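Local coordinates for CutA1 (Shewanella, PDB 3AHP), which probably takes part in tolerance to divalent metal ions such as copper, as a stable trimeric protein of the CutA1 family, at residues L7-T12 with P84-T89; V35-A40 with V57-K62; K62-D67 with W101-S106. All coordinates share one frame; numbering follows the deposited sequence.

In the fold
All three contacts hang on one antiparallel sheet. Interaction 1 is wholly buried and pairs strand 6-13 with strand 86-94; interaction 2, about 10 Å away between centres, pairs strand 34-38 with strand 50-64 and is only partly buried. Strands 6-13 and 50-64 are themselves neighbours, joined by backbone bonds such as those linking Thr11 to Met59 and Ile9 to Ile61. Interaction 3, farther from the chain centre, takes up strand 50-64 where interaction 2 leaves it, at Lys62, and packs its end on helix 96-105. Backbone hydrogen bonds dominate the first two contacts, whereas the third relies on apolar packing and one weak polar bond.

Interaction 1 (L7-T12 with P84-T89); sequences LLIFTT and PEFIAT
One face of the Phe86 ring carries Ile9, whose CG2 lies 3.8 Å above the ring plane, offset toward the rim, in a CH-pi contact; at the ring's edge stands Thr11 OG1, 3.7 Å from Phe86 CD1. The Phe10 ring, on the other side of the sheet, is met at its edge by Thr89, whose OG1 is 3.9 Å from Phe10 CE1. With CG1 of Ile87 placed between the backbone N and the carbonyl carbon (chi1 80°), its CD1 comes to 3.8 Å from Phe10 CB.

Beneath these side chains runs regular antiparallel pairing. Leu8 with Thr89 and Phe10 with Ile87 are hydrogen-bonded pairs; Thr89 N reaches Leu8 O at 2.7 Å and an almost straight 173°. Leu8 O also receives a weak bond from Thr89 OG1. Between them, Ile9 and Ala88 form a non-hydrogen-bonded pair, its CA atoms 4.2 Å apart.

Such pairing illustrates how a ferredoxin-like sheet, the fold of the CutA1 family, is extended into a trimer: Ile87 and Ala88 also pair with a strand of the second subunit, and Glu85 forms a salt bridge with Lys62 of that subunit. Within the chain, strand 50-64 flanks strand 6-13, and helix 68-78 covers the face bearing Ile9 and Phe86 through Tyr68, Glu72 and Val75.

Interaction 2 (V35-A40 with V57-K62); sequences VQIGQA and VPMQIK
Gln36 and Gln60 leave their backbones by different first torsions, CG of Gln36 anti to its backbone N (chi1 -174°) and CG of Gln60 anti to its carbonyl carbon (chi1 -64°), yet their extended chains run side by side and point the same way. The two amide planes are turned 37° from each other, and the CB atoms of Gln36 and Gln60 are 4.1 Å apart. Lys62 comes in obliquely beside Gln36, its chain bent at several torsions; its ammonium group has its salt-bridge partner in Glu85 of the third subunit.

The backbones of the two glutamines close a hydrogen-bonded pair: Gln36 N gives to Gln60 O at 2.9 Å, and Gln60 N returns a bond to Gln36 O. Both donors lie in the carbonyl plane of their acceptor. A further bond runs from Gly38 N to Pro58 O at 3.1 Å, with the donor tilted out of that plane. Proline has no N-H to return it, so this end of the pairing is held from one side.

Here the antiparallel sheet of the ferredoxin-like CutA1 fold is continued between subunits, since residues Val35 to Gly38 also pair with a strand of the third subunit.

On the opposite face from the glutamines, Val35 lies alongside Ile61, with Val35 CG2 4.1 Å from Ile61 CG1. Ile37 runs beside Met59, and Ile37 CG2 crosses Val57 CG1 at 4.0 Å. Helix 16-28 covers this apolar face, placing Ala23 against Val35 and Met59, and Ala19 against Ile37 and Val57.

Interaction 3 (K62-D67 with W101-S106); sequences KCMTTD and WIKDNS
Ile102 opens the contact from the helix side: its CG2 sits over the strand backbone, with Ile102 CG2 3.9 Å from Cys63 C, and also meets the sulfur of Met64, Ile102 CG2 lying 4.0 Å from Met64 SD. Its CD1 reaches toward CB of Lys62, whose chain then leads away from the helix.

Lys103 follows. Met64 bends at chi2 and chi3, and this fold of its chain brings SD to 3.6 Å from Lys103 CA and CE to 3.7 Å from Lys103 CD, so the thioether lies across the start of the lysine side chain. The pairing is strand-on-helix packing at the margin of the ferredoxin-like CutA1 fold: the axes of strand 62-64 and helix 101-105 cross at -61° and approach to 7.8 Å.

Beyond the helix, Ser106 turns its CB toward the carboxylate of Asp67, 3.5 Å from OD2, while its OG gives a weak hydrogen bond to OD1 of that group. An alanine here in place of Asp67 would remove the carboxylate and would probably leave Ser106 OG without this acceptor and its hydroxyl freer to turn. Asp67 itself belongs to the 3-10 segment 65-67, whose turn is closed by a backbone bond from Asp67 N to Met64 O.

Interaction 1 (L7-T12 with P84-T89)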
ATOM      1  N   LEU B   7      -3.202   5.365 -11.539  1.00 28.66           N
ATOM      2  CA  LEU B   7      -3.678   4.721 -10.326  1.00 24.84           C
ATOM      3  C   LEU B   7      -2.688   3.734  -9.750  1.00 23.09           C
ATOM      4  O   LEU B   7      -1.919   3.117 -10.465  1.00 21.72           O
ATOM      5  CB  LEU B   7      -5.001   4.009 -10.565  1.00 25.12           C
ATOM      6  CG  LEU B   7      -6.139   4.803 -11.193  1.00 24.22           C
ATOM      7  CD1 LEU B   7      -7.134   3.848 -11.832  1.00 14.35           C
ATOM      8  CD2 LEU B   7      -6.804   5.726 -10.170  1.00 22.42           C
ATOM      9  N   LEU B   8      -2.760   3.565  -8.435  1.00 23.23           N
ATOM     10  CA  LEU B   8      -2.289   2.362  -7.770  1.00 21.98           C
ATOM     11  C   LEU B   8      -3.469   1.485  -7.363  1.00 20.28           C
ATOM     12  O   LEU B   8      -4.338   1.909  -6.619  1.00 19.95           O
ATOM     13  CB  LEU B   8      -1.467   2.754  -6.545  1.00 23.42           C
ATOM     14  CG  LEU B   8      -0.711   1.674  -5.779  1.00 22.80           C
ATOM     15  CD1 LEU B   8       0.217   0.948  -6.703  1.00 21.67           C
ATOM     16  CD2 LEU B   8       0.028   2.284  -4.581  1.00 22.44           C
ATOM     17  N   ILE B   9      -3.499   0.266  -7.889  1.00 20.64           N
ATOM     18  CA  ILE B   9      -4.569  -0.692  -7.607  1.00 19.68           C
ATOM     19  C   ILE B   9      -4.088  -1.781  -6.665  1.00 19.22           C
ATOM     20  O   ILE B   9      -3.000  -2.338  -6.852  1.00 17.14           O
ATOM     21  CB  ILE B   9      -5.077  -1.356  -8.893  1.00 19.31           C
ATOM     22  CG1 ILE B   9      -5.760  -0.314  -9.775  1.00 21.15           C
ATOM     23  CG2 ILE B   9      -6.036  -2.514  -8.561  1.00 19.14           C
ATOM     24  CD1 ILE B   9      -6.296  -0.875 -11.086  1.00 25.70           C
ATOM     25  N   PHE B  10      -4.888  -2.066  -5.642  1.00 19.16           N
ATOM     26  CA  PHE B  10      -4.594  -3.179  -4.739  1.00 19.65           C
ATOM     27  C   PHE B  10      -5.590  -4.277  -4.994  1.00 19.83           C
ATOM     28  O   PHE B  10      -6.787  -4.023  -5.123  1.00 20.81           O
ATOM     29  CB  PHE B  10      -4.688  -2.761  -3.264  1.00 19.30           C
ATOM     30  CG  PHE B  10      -3.679  -1.750  -2.856  1.00 17.85           C
ATOM     31  CD1 PHE B  10      -3.927  -0.392  -3.030  1.00 20.57           C
ATOM     32  CD2 PHE B  10      -2.474  -2.143  -2.303  1.00 15.69           C
ATOM     33  CE1 PHE B  10      -2.962   0.563  -2.666  1.00 19.87           C
ATOM     34  CE2 PHE B  10      -1.525  -1.208  -1.927  1.00 14.07           C
ATOM     35  CZ  PHE B  10      -1.763   0.150  -2.122  1.00 13.91           C
ATOM     36  N   THR B  11      -5.106  -5.506  -4.985  1.00 20.67           N
ATOM     37  CA  THR B  11      -5.982  -6.655  -5.134  1.00 22.30           C
ATOM     38  C   THR B  11      -5.285  -7.888  -4.588  1.00 21.65           C
ATOM     39  O   THR B  11      -4.207  -7.803  -4.056  1.00 23.58           O
ATOM     40  CB  THR B  11      -6.416  -6.863  -6.605  1.00 21.69           C
ATOM     41  OG1 THR B  11      -7.402  -7.893  -6.664  1.00 26.34           O
ATOM     42  CG2 THR B  11      -5.248  -7.254  -7.469  1.00 20.01           C
ATOM     43  N   THR B  12      -5.894  -9.041  -4.750  1.00 23.71           N
ATOM     44  CA  THR B  12      -5.550 -10.186  -3.934  1.00 23.85           C
ATOM     45  C   THR B  12      -5.922 -11.415  -4.735  1.00 23.43           C
ATOM     46  O   THR B  12      -6.885 -11.376  -5.469  1.00 24.62           O
ATOM     47  CB  THR B  12      -6.367 -10.143  -2.627  1.00 24.47           C
ATOM     48  OG1 THR B  12      -5.488 -10.090  -1.495  1.00 23.11           O
ATOM     49  CG2 THR B  12      -7.305 -11.319  -2.539  1.00 24.94           C
ATOM     50  N   PRO B  84     -13.916 -10.271  -6.142  1.00 23.38           N
ATOM     51  CA  PRO B  84     -12.542 -10.160  -5.650  1.00 22.70           C
ATOM     52  C   PRO B  84     -12.290  -8.822  -4.961  1.00 22.32           C
ATOM     53  O   PRO B  84     -12.930  -7.824  -5.288  1.00 23.05           O
ATOM     54  CB  PRO B  84     -11.703 -10.241  -6.933  1.00 23.25           C
ATOM     55  CG  PRO B  84     -12.662 -10.567  -8.041  1.00 22.36           C
ATOM     56  CD  PRO B  84     -13.981 -10.086  -7.603  1.00 21.88           C
ATOM     57  N   GLU B  85     -11.364  -8.791  -4.012  1.00 21.88           N
ATOM     58  CA  GLU B  85     -10.865  -7.502  -3.531  1.00 19.95           C
ATOM     59  C   GLU B  85     -10.185  -6.776  -4.691  1.00 19.12           C
ATOM     60  O   GLU B  85      -9.344  -7.349  -5.393  1.00 17.08           O
ATOM     61  CB  GLU B  85      -9.893  -7.702  -2.374  1.00 19.66           C
ATOM     62  CG  GLU B  85      -9.094  -6.492  -2.005  1.00 18.47           C
ATOM     63  CD  GLU B  85      -8.190  -6.741  -0.814  1.00 21.29           C
ATOM     64  OE1 GLU B  85      -8.208  -7.868  -0.270  1.00 17.54           O
ATOM     65  OE2 GLU B  85      -7.433  -5.816  -0.446  1.00 21.93           O
ATOM     66  N   PHE B  86     -10.577  -5.528  -4.912  1.00 17.25           N
ATOM     67  CA  PHE B  86     -10.030  -4.771  -6.023  1.00 17.22           C
ATOM     68  C   PHE B  86     -10.304  -3.305  -5.806  1.00 18.69           C
ATOM     69  O   PHE B  86     -11.425  -2.849  -6.019  1.00 18.27           O
ATOM     70  CB  PHE B  86     -10.663  -5.232  -7.331  1.00 17.30           C
ATOM     71  CG  PHE B  86      -9.955  -4.762  -8.558  1.00 14.69           C
ATOM     72  CD1 PHE B  86      -8.868  -5.486  -9.075  1.00 14.71           C
ATOM     73  CD2 PHE B  86     -10.419  -3.642  -9.251  1.00 12.26           C
ATOM     74  CE1 PHE B  86      -8.236  -5.087 -10.284  1.00 16.62           C
ATOM     75  CE2 PHE B  86      -9.826  -3.244 -10.465  1.00 16.80           C
ATOM     76  CZ  PHE B  86      -8.728  -3.975 -10.993  1.00 16.27           C
ATOM     77  N   ILE B  87      -9.295  -2.578  -5.320  1.00 20.29           N
ATOM     78  CA  ILE B  87      -9.456  -1.164  -5.074  1.00 20.47           C
ATOM     79  C   ILE B  87      -8.338  -0.321  -5.677  1.00 22.27           C
ATOM     80  O   ILE B  87      -7.183  -0.758  -5.804  1.00 22.70           O
ATOM     81  CB  ILE B  87      -9.627  -0.833  -3.584  1.00 21.50           C
ATOM     82  CG1 ILE B  87      -8.278  -0.823  -2.873  1.00 22.20           C
ATOM     83  CG2 ILE B  87     -10.604  -1.786  -2.906  1.00 20.31           C
ATOM     84  CD1 ILE B  87      -8.107  -1.958  -1.902  1.00 30.52           C
ATOM     85  N   ALA B  88      -8.707   0.897  -6.051  1.00 22.71           N
ATOM     86  CA  ALA B  88      -7.781   1.855  -6.600  1.00 23.84           C
ATOM     87  C   ALA B  88      -7.566   2.990  -5.616  1.00 23.61           C
ATOM     88  O   ALA B  88      -8.528   3.526  -5.071  1.00 22.07           O
ATOM     89  CB  ALA B  88      -8.320   2.406  -7.933  1.00 24.01           C
ATOM     90  N   THR B  89      -6.307   3.410  -5.485  1.00 23.71           N
ATOM     91  CA  THR B  89      -5.952   4.678  -4.858  1.00 24.67           C
ATOM     92  C   THR B  89      -5.209   5.587  -5.845  1.00 25.02           C
ATOM     93  O   THR B  89      -4.574   5.102  -6.776  1.00 26.31           O
ATOM     94  CB  THR B  89      -5.085   4.442  -3.618  1.00 25.17           C
ATOM     95  OG1 THR B  89      -3.762   4.079  -4.022  1.00 25.19           O
ATOM     96  CG2 THR B  89      -5.672   3.309  -2.770  1.00 25.32           C
TER

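Interaction 2 (V35-A40 with V57-K62)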
ATOM      1  N   VAL B  35       3.429  -4.918 -12.379  1.00 24.51           N
ATOM      2  CA  VAL B  35       2.618  -5.577 -11.376  1.00 23.20           C
ATOM      3  C   VAL B  35       3.481  -6.263 -10.326  1.00 22.95           C
ATOM      4  O   VAL B  35       4.409  -7.006 -10.643  1.00 23.34           O
ATOM      5  CB  VAL B  35       1.636  -6.606 -12.006  1.00 23.58           C
ATOM      6  CG1 VAL B  35       0.929  -7.397 -10.919  1.00 20.97           C
ATOM      7  CG2 VAL B  35       0.626  -5.913 -12.891  1.00 17.85           C
ATOM      8  N   GLN B  36       3.110  -6.071  -9.069  1.00 23.44           N
ATOM      9  CA  GLN B  36       3.898  -6.558  -7.943  1.00 22.80           C
ATOM     10  C   GLN B  36       3.092  -7.607  -7.201  1.00 21.41           C
ATOM     11  O   GLN B  36       1.942  -7.382  -6.843  1.00 20.47           O
ATOM     12  CB  GLN B  36       4.233  -5.382  -7.020  1.00 24.27           C
ATOM     13  CG  GLN B  36       5.165  -5.683  -5.853  1.00 25.47           C
ATOM     14  CD  GLN B  36       5.308  -4.486  -4.904  1.00 28.11           C
ATOM     15  OE1 GLN B  36       5.862  -3.449  -5.272  1.00 25.48           O
ATOM     16  NE2 GLN B  36       4.744  -4.608  -3.704  1.00 30.76           N
ATOM     17  N   ILE B  37       3.677  -8.784  -7.053  1.00 21.24           N
ATOM     18  CA  ILE B  37       3.079  -9.841  -6.274  1.00 20.88           C
ATOM     19  C   ILE B  37       3.886 -10.027  -5.012  1.00 21.27           C
ATOM     20  O   ILE B  37       5.043 -10.440  -5.069  1.00 21.75           O
ATOM     21  CB  ILE B  37       3.111 -11.179  -7.032  1.00 22.36           C
ATOM     22  CG1 ILE B  37       2.458 -11.053  -8.414  1.00 19.31           C
ATOM     23  CG2 ILE B  37       2.510 -12.299  -6.174  1.00 18.53           C
ATOM     24  CD1 ILE B  37       2.701 -12.282  -9.323  1.00 21.60           C
ATOM     25  N   GLY B  38       3.277  -9.737  -3.870  1.00 21.60           N
ATOM     26  CA  GLY B  38       3.925  -9.967  -2.583  1.00 20.75           C
ATOM     27  C   GLY B  38       3.828 -11.406  -2.111  1.00 21.63           C
ATOM     28  O   GLY B  38       3.066 -12.213  -2.652  1.00 23.04           O
ATOM     29  N   GLN B  39       4.544 -11.703  -1.036  1.00 22.33           N
ATOM     30  CA  GLN B  39       4.427 -12.971  -0.343  1.00 22.49           C
ATOM     31  C   GLN B  39       3.169 -13.050   0.487  1.00 21.63           C
ATOM     32  O   GLN B  39       2.552 -12.035   0.759  1.00 21.88           O
ATOM     33  CB  GLN B  39       5.640 -13.164   0.539  1.00 23.75           C
ATOM     34  CG  GLN B  39       6.849 -13.611  -0.260  1.00 26.31           C
ATOM     35  CD  GLN B  39       8.043 -13.677   0.605  1.00 30.20           C
ATOM     36  OE1 GLN B  39       8.905 -12.786   0.560  1.00 30.42           O
ATOM     37  NE2 GLN B  39       8.021 -14.614   1.541  1.00 30.75           N
ATOM     38  N   ALA B  40       2.719 -14.229   0.825  1.00 22.15           N
ATOM     39  CA  ALA B  40       1.400 -14.392   1.356  1.00 21.72           C
ATOM     40  C   ALA B  40       1.023 -13.399   2.419  1.00 23.41           C
ATOM     41  O   ALA B  40       1.844 -12.955   3.161  1.00 23.94           O
ATOM     42  CB  ALA B  40       1.217 -15.732   1.837  1.00 19.26           C
ATOM     43  N   VAL B  57      -2.562 -14.066  -1.922  1.00 20.00           N
ATOM     44  CA  VAL B  57      -1.447 -13.400  -2.497  1.00 20.00           C
ATOM     45  C   VAL B  57      -1.749 -11.987  -2.974  1.00 20.00           C
ATOM     46  O   VAL B  57      -2.572 -11.774  -3.815  1.00 26.86           O
ATOM     47  CB  VAL B  57      -0.841 -14.286  -3.543  1.00 20.00           C
ATOM     48  CG1 VAL B  57      -0.951 -13.725  -4.851  1.00 20.00           C
ATOM     49  CG2 VAL B  57       0.565 -14.606  -3.228  1.00 20.00           C
ATOM     50  N   PRO B  58      -1.050 -11.017  -2.422  1.00 24.28           N
ATOM     51  CA  PRO B  58      -1.355  -9.618  -2.627  1.00 23.47           C
ATOM     52  C   PRO B  58      -0.787  -9.055  -3.917  1.00 22.93           C
ATOM     53  O   PRO B  58       0.234  -9.470  -4.316  1.00 21.36           O
ATOM     54  CB  PRO B  58      -0.714  -8.990  -1.421  1.00 23.82           C
ATOM     55  CG  PRO B  58       0.330  -9.810  -1.114  1.00 23.98           C
ATOM     56  CD  PRO B  58      -0.019 -11.165  -1.406  1.00 22.67           C
ATOM     57  N   MET B  59      -1.488  -8.153  -4.575  1.00 23.71           N
ATOM     58  CA  MET B  59      -0.984  -7.561  -5.822  1.00 25.84           C
ATOM     59  C   MET B  59      -1.078  -6.031  -5.824  1.00 24.67           C
ATOM     60  O   MET B  59      -2.109  -5.478  -5.461  1.00 24.79           O
ATOM     61  CB  MET B  59      -1.744  -8.110  -7.030  1.00 26.61           C
ATOM     62  CG  MET B  59      -1.446  -9.548  -7.363  1.00 30.72           C
ATOM     63  SD  MET B  59      -2.238 -10.059  -8.900  1.00 41.27           S
ATOM     64  CE  MET B  59      -0.905  -9.844 -10.046  1.00 37.75           C
ATOM     65  N   GLN B  60      -0.016  -5.361  -6.266  1.00 23.15           N
ATOM     66  CA  GLN B  60      -0.103  -3.953  -6.635  1.00 24.43           C
ATOM     67  C   GLN B  60      -0.020  -3.767  -8.148  1.00 23.00           C
ATOM     68  O   GLN B  60       0.912  -4.244  -8.776  1.00 23.14           O
ATOM     69  CB  GLN B  60       1.013  -3.143  -5.986  1.00 25.13           C
ATOM     70  CG  GLN B  60       1.013  -3.072  -4.463  1.00 27.11           C
ATOM     71  CD  GLN B  60       2.183  -2.223  -3.951  1.00 34.74           C
ATOM     72  OE1 GLN B  60       2.398  -2.108  -2.739  1.00 30.92           O
ATOM     73  NE2 GLN B  60       2.961  -1.637  -4.891  1.00 31.19           N
ATOM     74  N   ILE B  61      -0.982  -3.050  -8.721  1.00 22.31           N
ATOM     75  CA  ILE B  61      -0.968  -2.744 -10.158  1.00 21.60           C
ATOM     76  C   ILE B  61      -0.723  -1.257 -10.399  1.00 21.38           C
ATOM     77  O   ILE B  61      -1.420  -0.407  -9.847  1.00 20.33           O
ATOM     78  CB  ILE B  61      -2.298  -3.124 -10.863  1.00 21.26           C
ATOM     79  CG1 ILE B  61      -2.589  -4.626 -10.728  1.00 22.25           C
ATOM     80  CG2 ILE B  61      -2.247  -2.713 -12.320  1.00 16.99           C
ATOM     81  CD1 ILE B  61      -4.081  -4.976 -10.727  1.00 16.70           C
ATOM     82  N   LYS B  62       0.255  -0.935 -11.233  1.00 21.27           N
ATOM     83  CA  LYS B  62       0.464   0.456 -11.561  1.00 22.90           C
ATOM     84  C   LYS B  62       0.105   0.715 -13.003  1.00 23.14           C
ATOM     85  O   LYS B  62       0.559   0.002 -13.904  1.00 23.67           O
ATOM     86  CB  LYS B  62       1.889   0.897 -11.232  1.00 23.89           C
ATOM     87  CG  LYS B  62       2.204   0.822  -9.743  1.00 25.69           C
ATOM     88  CD  LYS B  62       3.589   0.264  -9.503  1.00 35.62           C
ATOM     89  CE  LYS B  62       3.563  -1.209  -9.148  1.00 38.19           C
ATOM     90  NZ  LYS B  62       3.897  -1.397  -7.698  1.00 47.40           N
TER

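Interaction 3 (K62-D67 with W101-S106)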
ATOM      1  N   LYS B  62       0.255  -0.935 -11.233  1.00 21.27           N
ATOM      2  CA  LYS B  62       0.464   0.456 -11.561  1.00 22.90           C
ATOM      3  C   LYS B  62       0.105   0.715 -13.003  1.00 23.14           C
ATOM      4  O   LYS B  62       0.559   0.002 -13.904  1.00 23.67           O
ATOM      5  CB  LYS B  62       1.889   0.897 -11.232  1.00 23.89           C
ATOM      6  CG  LYS B  62       2.204   0.822  -9.743  1.00 25.69           C
ATOM      7  CD  LYS B  62       3.589   0.264  -9.503  1.00 35.62           C
ATOM      8  CE  LYS B  62       3.563  -1.209  -9.148  1.00 38.19           C
ATOM      9  NZ  LYS B  62       3.897  -1.397  -7.698  1.00 47.40           N
ATOM     10  N   CYS B  63      -0.753   1.709 -13.212  1.00 22.85           N
ATOM     11  CA  CYS B  63      -1.415   1.878 -14.486  1.00 23.20           C
ATOM     12  C   CYS B  63      -1.924   3.288 -14.727  1.00 23.80           C
ATOM     13  O   CYS B  63      -2.014   4.099 -13.811  1.00 22.21           O
ATOM     14  CB  CYS B  63      -2.581   0.902 -14.582  1.00 24.95           C
ATOM     15  SG  CYS B  63      -3.994   1.365 -13.593  1.00 27.67           S
ATOM     16  N   MET B  64      -2.308   3.544 -15.974  1.00 26.18           N
ATOM     17  CA  MET B  64      -3.072   4.735 -16.348  1.00 27.11           C
ATOM     18  C   MET B  64      -4.561   4.606 -16.032  1.00 27.23           C
ATOM     19  O   MET B  64      -5.201   3.610 -16.344  1.00 26.37           O
ATOM     20  CB  MET B  64      -2.901   4.993 -17.837  1.00 28.26           C
ATOM     21  CG  MET B  64      -1.452   5.089 -18.269  1.00 30.90           C
ATOM     22  SD  MET B  64      -0.649   6.605 -17.712  1.00 40.34           S
ATOM     23  CE  MET B  64      -1.797   7.852 -18.312  1.00 31.85           C
ATOM     24  N   THR B  65      -5.116   5.635 -15.427  1.00 28.04           N
ATOM     25  CA  THR B  65      -6.519   5.621 -15.076  1.00 28.74           C
ATOM     26  C   THR B  65      -7.320   5.265 -16.307  1.00 29.08           C
ATOM     27  O   THR B  65      -8.427   4.746 -16.248  1.00 29.47           O
ATOM     28  CB  THR B  65      -6.908   7.002 -14.596  1.00 29.57           C
ATOM     29  OG1 THR B  65      -6.179   7.279 -13.398  1.00 27.92           O
ATOM     30  CG2 THR B  65      -8.412   7.114 -14.365  1.00 27.97           C
ATOM     31  N   THR B  66      -6.747   5.582 -17.445  1.00 31.13           N
ATOM     32  CA  THR B  66      -7.456   5.451 -18.698  1.00 31.75           C
ATOM     33  C   THR B  66      -7.677   3.968 -19.069  1.00 32.03           C
ATOM     34  O   THR B  66      -8.744   3.585 -19.521  1.00 31.88           O
ATOM     35  CB  THR B  66      -6.721   6.273 -19.789  1.00 31.74           C
ATOM     36  OG1 THR B  66      -7.679   6.899 -20.623  1.00 32.28           O
ATOM     37  CG2 THR B  66      -5.741   5.447 -20.617  1.00 27.58           C
ATOM     38  N   ASP B  67      -6.705   3.123 -18.740  1.00 32.40           N
ATOM     39  CA  ASP B  67      -6.827   1.695 -18.953  1.00 31.41           C
ATOM     40  C   ASP B  67      -7.719   1.032 -17.917  1.00 30.39           C
ATOM     41  O   ASP B  67      -7.971  -0.163 -18.012  1.00 30.37           O
ATOM     42  CB  ASP B  67      -5.461   1.009 -18.905  1.00 32.14           C
ATOM     43  CG  ASP B  67      -4.444   1.648 -19.811  1.00 34.08           C
ATOM     44  OD1 ASP B  67      -4.713   1.809 -21.018  1.00 35.53           O
ATOM     45  OD2 ASP B  67      -3.325   1.894 -19.324  1.00 41.98           O
ATOM     46  N   TRP B 101       7.110   6.349 -18.173  1.00 37.37           N
ATOM     47  CA  TRP B 101       7.242   4.977 -18.637  1.00 38.72           C
ATOM     48  C   TRP B 101       5.922   4.237 -18.590  1.00 39.03           C
ATOM     49  O   TRP B 101       5.584   3.510 -19.528  1.00 39.06           O
ATOM     50  CB  TRP B 101       8.263   4.230 -17.791  1.00 39.54           C
ATOM     51  CG  TRP B 101       8.341   2.757 -18.074  1.00 41.50           C
ATOM     52  CD1 TRP B 101       8.784   2.167 -19.220  1.00 45.52           C
ATOM     53  CD2 TRP B 101       8.067   1.692 -17.156  1.00 42.75           C
ATOM     54  NE1 TRP B 101       8.787   0.798 -19.081  1.00 44.67           N
ATOM     55  CE2 TRP B 101       8.349   0.481 -17.825  1.00 44.41           C
ATOM     56  CE3 TRP B 101       7.621   1.643 -15.828  1.00 41.75           C
ATOM     57  CZ2 TRP B 101       8.203  -0.765 -17.212  1.00 43.93           C
ATOM     58  CZ3 TRP B 101       7.442   0.406 -15.233  1.00 42.75           C
ATOM     59  CH2 TRP B 101       7.732  -0.783 -15.926  1.00 43.88           C
ATOM     60  N   ILE B 102       5.211   4.403 -17.474  1.00 38.75           N
ATOM     61  CA  ILE B 102       3.829   3.972 -17.338  1.00 36.67           C
ATOM     62  C   ILE B 102       2.966   4.532 -18.438  1.00 37.25           C
ATOM     63  O   ILE B 102       2.186   3.812 -19.033  1.00 37.13           O
ATOM     64  CB  ILE B 102       3.229   4.402 -15.987  1.00 36.31           C
ATOM     65  CG1 ILE B 102       4.016   3.763 -14.836  1.00 36.18           C
ATOM     66  CG2 ILE B 102       1.752   4.020 -15.919  1.00 28.75           C
ATOM     67  CD1 ILE B 102       3.557   4.192 -13.429  1.00 34.02           C
ATOM     68  N   LYS B 103       3.073   5.836 -18.660  1.00 39.83           N
ATOM     69  CA  LYS B 103       2.329   6.526 -19.718  1.00 41.92           C
ATOM     70  C   LYS B 103       2.643   5.983 -21.126  1.00 42.57           C
ATOM     71  O   LYS B 103       1.743   5.807 -21.949  1.00 43.28           O
ATOM     72  CB  LYS B 103       2.563   8.043 -19.612  1.00 41.83           C
ATOM     73  CG  LYS B 103       2.053   8.878 -20.766  1.00 44.39           C
ATOM     74  CD  LYS B 103       0.707   9.491 -20.481  1.00 50.44           C
ATOM     75  CE  LYS B 103       0.408  10.628 -21.456  1.00 55.43           C
ATOM     76  NZ  LYS B 103       0.622  11.957 -20.809  1.00 54.25           N
ATOM     77  N   ASP B 104       3.900   5.624 -21.359  1.00 43.26           N
ATOM     78  CA  ASP B 104       4.359   5.219 -22.683  1.00 44.80           C
ATOM     79  C   ASP B 104       4.126   3.755 -22.990  1.00 46.40           C
ATOM     80  O   ASP B 104       4.272   3.336 -24.129  1.00 47.46           O
ATOM     81  CB  ASP B 104       5.846   5.502 -22.841  1.00 44.05           C
ATOM     82  CG  ASP B 104       6.132   6.955 -23.032  1.00 43.25           C
ATOM     83  OD1 ASP B 104       5.232   7.685 -23.518  1.00 37.39           O
ATOM     84  OD2 ASP B 104       7.248   7.365 -22.658  1.00 44.69           O
ATOM     85  N   ASN B 105       3.873   2.957 -21.961  1.00 47.74           N
ATOM     86  CA  ASN B 105       3.744   1.518 -22.133  1.00 48.19           C
ATOM     87  C   ASN B 105       2.312   1.096 -22.437  1.00 48.50           C
ATOM     88  O   ASN B 105       2.051  -0.046 -22.821  1.00 48.56           O
ATOM     89  CB  ASN B 105       4.266   0.790 -20.904  1.00 47.76           C
ATOM     90  CG  ASN B 105       4.730  -0.609 -21.222  1.00 53.37           C
ATOM     91  OD1 ASN B 105       3.918  -1.529 -21.369  1.00 59.01           O
ATOM     92  ND2 ASN B 105       6.045  -0.783 -21.347  1.00 53.07           N
ATOM     93  N   SER B 106       1.391   2.037 -22.298  1.00 48.95           N
ATOM     94  CA  SER B 106       0.029   1.823 -22.722  1.00 51.45           C
ATOM     95  C   SER B 106      -0.181   2.353 -24.143  1.00 53.91           C
ATOM     96  O   SER B 106      -0.209   3.564 -24.355  1.00 54.75           O
ATOM     97  CB  SER B 106      -0.921   2.493 -21.735  1.00 50.78           C
ATOM     98  OG  SER B 106      -1.886   3.291 -22.393  1.00 50.94           O
TER